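Local coordinates for protein Cas13d (uncultured Ruminococcus sp, PDB 6IV9) that binds a CRISPR RNA and probably takes part in its maturation and uses it to direct target RNA cleavage through two HEPN domains, at residues A[193-198]-A[204-209]; A[254-259]-A[581-586]; A[274-279]-A[318-323]. The protein carries 2 engineered substitutions. All blocks are in the same frame, centred on the assembly; numbering follows the deposited sequence.

All three contacts lie more than 20 Å from the chain's centre, yet they differ in burial and chemistry. Contacts 1 and 2 are partly buried, whereas contact 3 is a surface contact. Contact 1 stays local, joining the end of helix 168-197 to the loop that follows it through an amide set between two rings. Contact 2 spans 321 intervening residues and combines a tyrosine-aspartate hydrogen bond with methionine packing. Contact 3 ties helices 267-291 and 312-330 by a cation-pi stack. The segment 254-259 adjoins both neighbours: Phe257 packs on Met197 and Leu194 of contact 1, and Leu254 packs on Val277 of contact 3.

Contact 1 (A[193-198]-A[204-209]); sequences ALNNML and ESYDDF
Asn195 reaches from the last turns of helix 168-197 between two aromatic side chains of the 204-209 loop and meets each in a different way. Against Tyr206 the amide is stacked, its plane 28° from that of the ring. Its ND2 stands 4.0 Å above the ring plane of Tyr206, displaced toward the rim near CZ, and CB of Asn195 lies 4.0 Å from CE1 of the same ring. Phe209 meets the other end of the amide edge-on, with OD1 of Asn195 3.9 Å from CD2 near the ring plane and the two planes 73° apart. Both rings project with CG anti to their own backbone nitrogen (chi1 -173° in Tyr206), which sends them from the loop toward the helix.

The polar atoms are unevenly served. ND2 of Asn195 donates to Val191 O, one turn back in its own helix, and only weakly to Asp207 OD1, at 3.4 Å. OD1 approaches Tyr206 O to 3.0 Å, but both are acceptors and no hydrogen bond joins them.

In the fold, this is a helix end packed against the chain that has just left it, with five residues of connecting loop between the segments. Phe209 extends the apolar side: its CE2 lies 4.4 Å from CB of Leu194, and its CD2 is 4.3 Å from CD1 of Leu198. Leu281 of helix 267-291 touches both Leu194 and Phe209, while His828 stacks on Tyr206 from a remote part of the sequence.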
loop_
_atom_site.group_PDB
_atom_site.type_symbol
_atom_site.label_atom_id
_atom_site.label_comp_id
_atom_site.label_asym_id
_atom_site.label_seq_id
_atom_site.Cartn_x
_atom_site.Cartn_y
_atom_site.Cartn_z
ATOM N N ALA A 193 11.810 7.034 -6.559
ATOM C CA ALA A 193 11.548 6.588 -7.940
ATOM C C ALA A 193 11.806 7.736 -8.921
ATOM O O ALA A 193 12.420 7.510 -9.937
ATOM C CB ALA A 193 10.137 6.106 -8.047
ATOM N N LEU A 194 11.345 8.933 -8.594
ATOM C CA LEU A 194 11.550 10.089 -9.499
ATOM C C LEU A 194 13.042 10.391 -9.642
ATOM O O LEU A 194 13.467 10.606 -10.746
ATOM C CB LEU A 194 10.747 11.272 -8.963
ATOM C CG LEU A 194 9.246 11.094 -9.132
ATOM C CD1 LEU A 194 8.481 12.118 -8.334
ATOM C CD2 LEU A 194 8.873 11.155 -10.594
ATOM N N ASN A 195 13.792 10.377 -8.549
ATOM C CA ASN A 195 15.256 10.592 -8.612
ATOM C C ASN A 195 15.926 9.463 -9.399
ATOM O O ASN A 195 16.819 9.734 -10.178
ATOM C CB ASN A 195 15.882 10.715 -7.230
ATOM C CG ASN A 195 15.732 12.118 -6.696
ATOM O OD1 ASN A 195 16.446 13.002 -7.113
ATOM N ND2 ASN A 195 14.764 12.336 -5.836
ATOM N N ASN A 196 15.489 8.237 -9.167
ATOM C CA ASN A 196 16.063 7.036 -9.812
ATOM C C ASN A 196 15.856 7.097 -11.324
ATOM O O ASN A 196 16.734 6.720 -12.061
ATOM C CB ASN A 196 15.423 5.763 -9.285
ATOM C CG ASN A 196 16.093 4.546 -9.867
ATOM O OD1 ASN A 196 17.294 4.437 -9.833
ATOM N ND2 ASN A 196 15.316 3.654 -10.426
ATOM N N MET A 197 14.725 7.659 -11.727
ATOM C CA MET A 197 14.231 7.770 -13.121
ATOM C C MET A 197 15.232 8.571 -13.952
ATOM O O MET A 197 15.304 8.356 -15.149
ATOM C CB MET A 197 12.907 8.530 -13.081
ATOM C CG MET A 197 12.038 8.364 -14.264
ATOM S SD MET A 197 10.405 7.792 -13.780
ATOM C CE MET A 197 10.777 6.067 -13.501
ATOM N N LEU A 198 15.972 9.457 -13.304
ATOM C CA LEU A 198 16.963 10.327 -13.969
ATOM C C LEU A 198 18.089 9.499 -14.587
ATOM O O LEU A 198 18.563 9.865 -15.656
ATOM C CB LEU A 198 17.521 11.300 -12.934
ATOM C CG LEU A 198 16.541 12.353 -12.436
ATOM C CD1 LEU A 198 17.243 13.321 -11.522
ATOM C CD2 LEU A 198 15.928 13.100 -13.592
ATOM N N GLU A 204 26.136 12.104 -5.316
ATOM C CA GLU A 204 26.025 12.318 -3.850
ATOM C C GLU A 204 24.679 12.994 -3.536
ATOM O O GLU A 204 23.959 12.491 -2.646
ATOM C CB GLU A 204 27.204 13.145 -3.338
ATOM C CG GLU A 204 28.154 12.381 -2.423
ATOM C CD GLU A 204 29.200 13.248 -1.738
ATOM O OE1 GLU A 204 29.296 13.194 -0.497
ATOM O OE2 GLU A 204 29.915 13.986 -2.450
ATOM N N SER A 205 24.313 14.039 -4.297
ATOM C CA SER A 205 23.069 14.828 -4.040
ATOM C C SER A 205 21.799 13.974 -4.187
ATOM O O SER A 205 21.814 12.951 -4.913
ATOM C CB SER A 205 22.962 16.067 -4.897
ATOM O OG SER A 205 21.599 16.426 -5.099
ATOM N N TYR A 206 20.746 14.374 -3.484
ATOM C CA TYR A 206 19.493 13.592 -3.565
ATOM C C TYR A 206 18.282 14.509 -3.707
ATOM O O TYR A 206 17.519 14.351 -4.636
ATOM C CB TYR A 206 19.357 12.642 -2.376
ATOM C CG TYR A 206 18.176 11.721 -2.504
ATOM C CD1 TYR A 206 18.206 10.631 -3.357
ATOM C CD2 TYR A 206 17.007 11.975 -1.810
ATOM C CE1 TYR A 206 17.105 9.809 -3.511
ATOM C CE2 TYR A 206 15.904 11.151 -1.939
ATOM C CZ TYR A 206 15.955 10.071 -2.791
ATOM O OH TYR A 206 14.861 9.292 -2.889
ATOM N N ASP A 207 18.113 15.409 -2.752
ATOM C CA ASP A 207 16.862 16.199 -2.808
ATOM C C ASP A 207 17.068 17.599 -3.353
ATOM O O ASP A 207 16.291 18.474 -3.035
ATOM C CB ASP A 207 15.834 15.872 -1.733
ATOM C CG ASP A 207 14.637 15.170 -2.353
ATOM O OD1 ASP A 207 14.661 14.913 -3.588
ATOM O OD2 ASP A 207 13.709 14.890 -1.609
ATOM N N ASP A 208 18.094 17.746 -4.181
ATOM C CA ASP A 208 18.315 19.011 -4.923
ATOM C C ASP A 208 17.137 19.156 -5.886
ATOM O O ASP A 208 16.782 20.284 -6.236
ATOM C CB ASP A 208 19.647 18.995 -5.671
ATOM C CG ASP A 208 20.710 19.791 -4.944
ATOM O OD1 ASP A 208 20.599 19.913 -3.713
ATOM O OD2 ASP A 208 21.619 20.292 -5.615
ATOM N N PHE A 209 16.543 18.023 -6.258
ATOM C CA PHE A 209 15.438 18.051 -7.234
ATOM C C PHE A 209 14.116 18.186 -6.488
ATOM O O PHE A 209 13.610 19.272 -6.468
ATOM C CB PHE A 209 15.556 16.832 -8.144
ATOM C CG PHE A 209 14.353 16.505 -8.980
ATOM C CD1 PHE A 209 13.497 17.492 -9.410
ATOM C CD2 PHE A 209 14.090 15.204 -9.346
ATOM C CE1 PHE A 209 12.396 17.186 -10.184
ATOM C CE2 PHE A 209 12.987 14.895 -10.115
ATOM C CZ PHE A 209 12.142 15.888 -10.535
#

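Contact 2 (A[254-259]-A[581-586]); sequences LGYFGL and LTMFRD
Tyr256 crosses from the 3-10 segment that ends at Phe257 to helix 581-591, ending at Met583 and Asp586. From CB, chi1 of -81° sets CG beside the backbone N, and the ring then runs past the Met583 side chain in the opposite direction. On the way out, CE1 of Tyr256 meets CG of Met583 at 3.7 Å, while CE2 lies 3.4 Å from OD2 of Asp586. CZ of Tyr256 lies 3.6 Å from CG of Met583. Met583 CE sits over one ring face, toward the rim, and the sulfur stands obliquely, SD 4.8 Å from the Tyr256 ring centroid and 30° off its normal.

This Met-aromatic contact joins the loop after helix 232-251 to a helix over 300 residues later, with Phe632 of helix 630-638 touching both Tyr256 and Asp586. At the tip, Tyr256 OH donates to the anti lone pair of Asp586 OD2, 2.6 Å away, with ring and carboxylate only 20° from coplanar. Asp586 OD1 is meanwhile held by a salt bridge from Arg253. A phenylalanine here would probably leave OD2 of Asp586 without its hydroxyl donor. Met583 CE also reaches Gly255 CA at 3.8 Å, where a side chain would collide with it.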
loop_
_atom_site.group_PDB
_atom_site.type_symbol
_atom_site.label_atom_id
_atom_site.label_comp_id
_atom_site.label_asym_id
_atom_site.label_seq_id
_atom_site.Cartn_x
_atom_site.Cartn_y
_atom_site.Cartn_z
ATOM N N LEU A 254 8.786 9.209 -17.815
ATOM C CA LEU A 254 7.492 9.587 -17.182
ATOM C C LEU A 254 6.349 8.781 -17.799
ATOM O O LEU A 254 5.335 8.604 -17.163
ATOM C CB LEU A 254 7.250 11.092 -17.281
ATOM C CG LEU A 254 7.949 11.916 -16.207
ATOM C CD1 LEU A 254 7.750 13.399 -16.440
ATOM C CD2 LEU A 254 7.478 11.527 -14.818
ATOM N N GLY A 255 6.568 8.251 -18.992
ATOM C CA GLY A 255 5.582 7.429 -19.706
ATOM C C GLY A 255 5.280 6.148 -18.953
ATOM O O GLY A 255 4.218 5.585 -19.131
ATOM N N TYR A 256 6.206 5.735 -18.102
ATOM C CA TYR A 256 6.046 4.501 -17.297
ATOM C C TYR A 256 4.843 4.674 -16.369
ATOM O O TYR A 256 4.139 3.704 -16.128
ATOM C CB TYR A 256 7.331 4.211 -16.531
ATOM C CG TYR A 256 8.393 3.522 -17.347
ATOM C CD1 TYR A 256 8.083 2.462 -18.173
ATOM C CD2 TYR A 256 9.705 3.932 -17.295
ATOM C CE1 TYR A 256 9.053 1.806 -18.906
ATOM C CE2 TYR A 256 10.686 3.305 -18.036
ATOM C CZ TYR A 256 10.361 2.236 -18.842
ATOM O OH TYR A 256 11.325 1.611 -19.553
ATOM N N PHE A 257 4.641 5.901 -15.901
ATOM C CA PHE A 257 3.588 6.271 -14.928
ATOM C C PHE A 257 2.297 6.659 -15.632
ATOM O O PHE A 257 1.372 7.041 -14.965
ATOM C CB PHE A 257 4.019 7.512 -14.167
ATOM C CG PHE A 257 5.195 7.334 -13.255
ATOM C CD1 PHE A 257 5.352 6.184 -12.512
ATOM C CD2 PHE A 257 6.116 8.341 -13.101
ATOM C CE1 PHE A 257 6.421 6.048 -11.648
ATOM C CE2 PHE A 257 7.186 8.203 -12.243
ATOM C CZ PHE A 257 7.337 7.055 -11.515
ATOM N N GLY A 258 2.249 6.558 -16.947
ATOM C CA GLY A 258 1.042 7.016 -17.645
ATOM C C GLY A 258 1.101 8.508 -17.912
ATOM O O GLY A 258 0.082 9.042 -18.263
ATOM N N LEU A 259 2.239 9.144 -17.642
ATOM C CA LEU A 259 2.459 10.584 -17.939
ATOM C C LEU A 259 3.205 10.734 -19.268
ATOM O O LEU A 259 4.356 11.091 -19.264
ATOM C CB LEU A 259 3.231 11.237 -16.805
ATOM C CG LEU A 259 2.465 11.300 -15.499
ATOM C CD1 LEU A 259 3.326 11.901 -14.419
ATOM C CD2 LEU A 259 1.195 12.096 -15.691
ATOM N N LEU A 581 12.191 5.190 -27.269
ATOM C CA LEU A 581 13.487 4.494 -27.418
ATOM C C LEU A 581 14.046 4.156 -26.038
ATOM O O LEU A 581 14.611 3.102 -25.891
ATOM C CB LEU A 581 14.471 5.384 -28.169
ATOM C CG LEU A 581 15.888 4.829 -28.215
ATOM C CD1 LEU A 581 15.902 3.440 -28.809
ATOM C CD2 LEU A 581 16.803 5.740 -28.999
ATOM N N THR A 582 13.843 5.026 -25.059
ATOM C CA THR A 582 14.398 4.784 -23.711
ATOM C C THR A 582 13.811 3.492 -23.148
ATOM O O THR A 582 14.523 2.761 -22.516
ATOM C CB THR A 582 14.074 5.943 -22.768
ATOM O OG1 THR A 582 14.824 7.068 -23.195
ATOM C CG2 THR A 582 14.440 5.636 -21.338
ATOM N N MET A 583 12.527 3.279 -23.354
ATOM C CA MET A 583 11.863 2.062 -22.845
ATOM C C MET A 583 12.420 0.819 -23.540
ATOM O O MET A 583 12.612 -0.175 -22.880
ATOM C CB MET A 583 10.359 2.174 -23.052
ATOM C CG MET A 583 9.783 3.295 -22.235
ATOM S SD MET A 583 8.101 3.617 -22.656
ATOM C CE MET A 583 7.812 5.001 -21.560
ATOM N N PHE A 584 12.654 0.904 -24.842
ATOM C CA PHE A 584 13.215 -0.247 -25.586
ATOM C C PHE A 584 14.611 -0.543 -25.056
ATOM O O PHE A 584 14.956 -1.680 -24.900
ATOM C CB PHE A 584 13.170 -0.002 -27.090
ATOM C CG PHE A 584 11.783 -0.114 -27.655
ATOM C CD1 PHE A 584 11.122 -1.322 -27.658
ATOM C CD2 PHE A 584 11.123 0.993 -28.135
ATOM C CE1 PHE A 584 9.837 -1.419 -28.146
ATOM C CE2 PHE A 584 9.841 0.890 -28.634
ATOM C CZ PHE A 584 9.201 -0.316 -28.640
ATOM N N ARG A 585 15.384 0.497 -24.789
ATOM C CA ARG A 585 16.726 0.253 -24.222
ATOM C C ARG A 585 16.568 -0.412 -22.851
ATOM O O ARG A 585 17.302 -1.327 -22.580
ATOM C CB ARG A 585 17.531 1.545 -24.111
ATOM C CG ARG A 585 18.815 1.366 -23.325
ATOM C CD ARG A 585 19.674 2.602 -23.235
ATOM N NE ARG A 585 20.282 2.956 -24.501
ATOM C CZ ARG A 585 21.407 2.447 -24.962
ATOM N NH1 ARG A 585 22.093 1.583 -24.248
ATOM N NH2 ARG A 585 21.841 2.797 -26.149
ATOM N N ASP A 586 15.613 0.047 -22.046
ATOM C CA ASP A 586 15.402 -0.547 -20.707
ATOM C C ASP A 586 15.043 -2.026 -20.877
ATOM O O ASP A 586 15.607 -2.830 -20.188
ATOM C CB ASP A 586 14.299 0.187 -19.943
ATOM C CG ASP A 586 14.696 1.542 -19.392
ATOM O OD1 ASP A 586 15.892 1.796 -19.280
ATOM O OD2 ASP A 586 13.807 2.318 -19.097
#

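Contact 3 (A[274-279]-A[318-323]); sequences KKRVYH and LDYLVE
Arg276 lays its guanidinium flat on the ring of Tyr320, the planes only 8° apart and the centres separated by 4.1 Å. The cation is off-centre: CZ of Arg276 lies 31° from the normal through the ring centroid, so the group covers the CE1, CZ and OH side of Tyr320. Nearer the backbone, the aliphatic CD of Arg276 stands over the ring face, 3.5 Å from CD1 of Tyr320, as a CH-pi contact. NE follows at 3.5 Å from CE1 of Tyr320, and NH2 ends 3.7 Å from its OH.

Two torsions produce this overlap. The Arg276 chain bends at chi3 (-64°), turning the guanidinium over the ring, and Tyr320 holds CG anti to its backbone N, extending the ring toward helix 267-291.

Farther out, the two helices are tied by polar bonds beside the stack. His279, three residues along from Arg276, gives ND1 to a bond with Thr317 OG1 and NE2 to one with Glu313, both on helix 312-330. On the other flank of that helix, Asp319 forms a salt bridge with Lys500 and a hydrogen bond with Tyr497.

With Tyr320 exposed and no hydrogen bond to Arg276, the pairing probably rests on dispersion and on the attraction of the cation to the ring's pi electrons, and the guanidinium N-H groups, lying nearly parallel to the ring, point along its face rather than into it.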
loop_
_atom_site.group_PDB
_atom_site.type_symbol
_atom_site.label_atom_id
_atom_site.label_comp_id
_atom_site.label_asym_id
_atom_site.label_seq_id
_atom_site.Cartn_x
_atom_site.Cartn_y
_atom_site.Cartn_z
ATOM N N LYS A 274 3.833 19.991 -19.245
ATOM C CA LYS A 274 4.903 20.242 -18.253
ATOM C C LYS A 274 4.322 20.848 -16.976
ATOM O O LYS A 274 4.760 20.480 -15.914
ATOM C CB LYS A 274 5.967 21.156 -18.850
ATOM C CG LYS A 274 6.699 20.595 -20.053
ATOM C CD LYS A 274 7.998 21.307 -20.286
ATOM C CE LYS A 274 8.129 21.961 -21.632
ATOM N NZ LYS A 274 9.356 22.779 -21.711
ATOM N N LYS A 275 3.362 21.748 -17.116
ATOM C CA LYS A 275 2.732 22.403 -15.953
ATOM C C LYS A 275 2.039 21.343 -15.086
ATOM O O LYS A 275 2.178 21.390 -13.886
ATOM C CB LYS A 275 1.740 23.439 -16.477
ATOM C CG LYS A 275 1.044 24.279 -15.426
ATOM C CD LYS A 275 0.114 25.288 -16.025
ATOM C CE LYS A 275 -0.164 26.442 -15.099
ATOM N NZ LYS A 275 -0.948 27.508 -15.759
ATOM N N ARG A 276 1.329 20.416 -15.712
ATOM C CA ARG A 276 0.638 19.335 -14.966
ATOM C C ARG A 276 1.670 18.475 -14.232
ATOM O O ARG A 276 1.452 18.181 -13.096
ATOM C CB ARG A 276 -0.192 18.478 -15.923
ATOM C CG ARG A 276 -1.419 19.182 -16.472
ATOM C CD ARG A 276 -2.398 18.225 -17.085
ATOM N NE ARG A 276 -1.836 17.554 -18.229
ATOM C CZ ARG A 276 -1.970 17.958 -19.482
ATOM N NH1 ARG A 276 -2.561 19.103 -19.753
ATOM N NH2 ARG A 276 -1.520 17.202 -20.460
ATOM N N VAL A 277 2.762 18.118 -14.895
ATOM C CA VAL A 277 3.825 17.294 -14.255
ATOM C C VAL A 277 4.433 18.074 -13.091
ATOM O O VAL A 277 4.608 17.506 -12.037
ATOM C CB VAL A 277 4.893 16.851 -15.268
ATOM C CG1 VAL A 277 6.028 16.128 -14.589
ATOM C CG2 VAL A 277 4.296 15.992 -16.349
ATOM N N TYR A 278 4.678 19.360 -13.293
ATOM C CA TYR A 278 5.257 20.189 -12.218
ATOM C C TYR A 278 4.316 20.188 -11.008
ATOM O O TYR A 278 4.781 20.009 -9.909
ATOM C CB TYR A 278 5.407 21.634 -12.695
ATOM C CG TYR A 278 5.682 22.594 -11.573
ATOM C CD1 TYR A 278 6.844 22.502 -10.842
ATOM C CD2 TYR A 278 4.775 23.569 -11.217
ATOM C CE1 TYR A 278 7.107 23.358 -9.795
ATOM C CE2 TYR A 278 5.025 24.438 -10.173
ATOM C CZ TYR A 278 6.196 24.332 -9.459
ATOM O OH TYR A 278 6.470 25.167 -8.433
ATOM N N HIS A 279 3.023 20.358 -11.238
ATOM C CA HIS A 279 2.055 20.397 -10.119
ATOM C C HIS A 279 2.084 19.071 -9.355
ATOM O O HIS A 279 1.983 19.095 -8.145
ATOM C CB HIS A 279 0.663 20.696 -10.665
ATOM C CG HIS A 279 0.492 22.112 -11.094
ATOM N ND1 HIS A 279 -0.504 22.514 -11.919
ATOM C CD2 HIS A 279 1.200 23.213 -10.808
ATOM C CE1 HIS A 279 -0.406 23.796 -12.118
ATOM N NE2 HIS A 279 0.615 24.241 -11.455
ATOM N N LEU A 318 -5.437 18.690 -10.789
ATOM C CA LEU A 318 -6.079 17.534 -10.114
ATOM C C LEU A 318 -7.392 17.206 -10.817
ATOM O O LEU A 318 -7.642 16.060 -11.044
ATOM C CB LEU A 318 -6.305 17.862 -8.642
ATOM C CG LEU A 318 -5.035 18.020 -7.820
ATOM C CD1 LEU A 318 -5.371 18.206 -6.365
ATOM C CD2 LEU A 318 -4.137 16.820 -8.003
ATOM N N ASP A 319 -8.168 18.224 -11.165
ATOM C CA ASP A 319 -9.442 18.007 -11.887
ATOM C C ASP A 319 -9.176 17.396 -13.259
ATOM O O ASP A 319 -9.898 16.533 -13.654
ATOM C CB ASP A 319 -10.223 19.309 -12.001
ATOM C CG ASP A 319 -10.907 19.664 -10.700
ATOM O OD1 ASP A 319 -11.204 18.758 -9.949
ATOM O OD2 ASP A 319 -11.110 20.831 -10.468
ATOM N N TYR A 320 -8.142 17.857 -13.934
ATOM C CA TYR A 320 -7.853 17.348 -15.286
ATOM C C TYR A 320 -7.560 15.847 -15.240
ATOM O O TYR A 320 -8.058 15.118 -16.063
ATOM C CB TYR A 320 -6.645 18.097 -15.837
ATOM C CG TYR A 320 -6.235 17.674 -17.214
ATOM C CD1 TYR A 320 -5.441 16.570 -17.414
ATOM C CD2 TYR A 320 -6.663 18.368 -18.321
ATOM C CE1 TYR A 320 -5.065 16.171 -18.678
ATOM C CE2 TYR A 320 -6.302 17.984 -19.594
ATOM C CZ TYR A 320 -5.497 16.884 -19.774
ATOM O OH TYR A 320 -5.148 16.505 -21.028
ATOM N N LEU A 321 -6.739 15.418 -14.288
ATOM C CA LEU A 321 -6.387 13.983 -14.220
ATOM C C LEU A 321 -7.619 13.142 -13.903
ATOM O O LEU A 321 -7.829 12.172 -14.575
ATOM C CB LEU A 321 -5.310 13.794 -13.150
ATOM C CG LEU A 321 -4.020 14.584 -13.344
ATOM C CD1 LEU A 321 -3.159 14.515 -12.100
ATOM C CD2 LEU A 321 -3.260 14.097 -14.564
ATOM N N VAL A 322 -8.382 13.507 -12.880
ATOM C CA VAL A 322 -9.577 12.700 -12.495
ATOM C C VAL A 322 -10.650 12.736 -13.580
ATOM O O VAL A 322 -11.246 11.730 -13.809
ATOM C CB VAL A 322 -10.152 13.052 -11.118
ATOM C CG1 VAL A 322 -10.860 11.854 -10.547
ATOM C CG2 VAL A 322 -9.053 13.463 -10.176
ATOM N N GLU A 323 -10.853 13.889 -14.202
ATOM C CA GLU A 323 -11.868 14.038 -15.267
ATOM C C GLU A 323 -11.495 13.112 -16.418
ATOM O O GLU A 323 -12.361 12.483 -16.967
ATOM C CB GLU A 323 -11.835 15.462 -15.798
ATOM C CG GLU A 323 -12.803 16.398 -15.129
ATOM C CD GLU A 323 -12.520 17.862 -15.428
ATOM O OE1 GLU A 323 -11.898 18.133 -16.458
ATOM O OE2 GLU A 323 -12.905 18.721 -14.619
#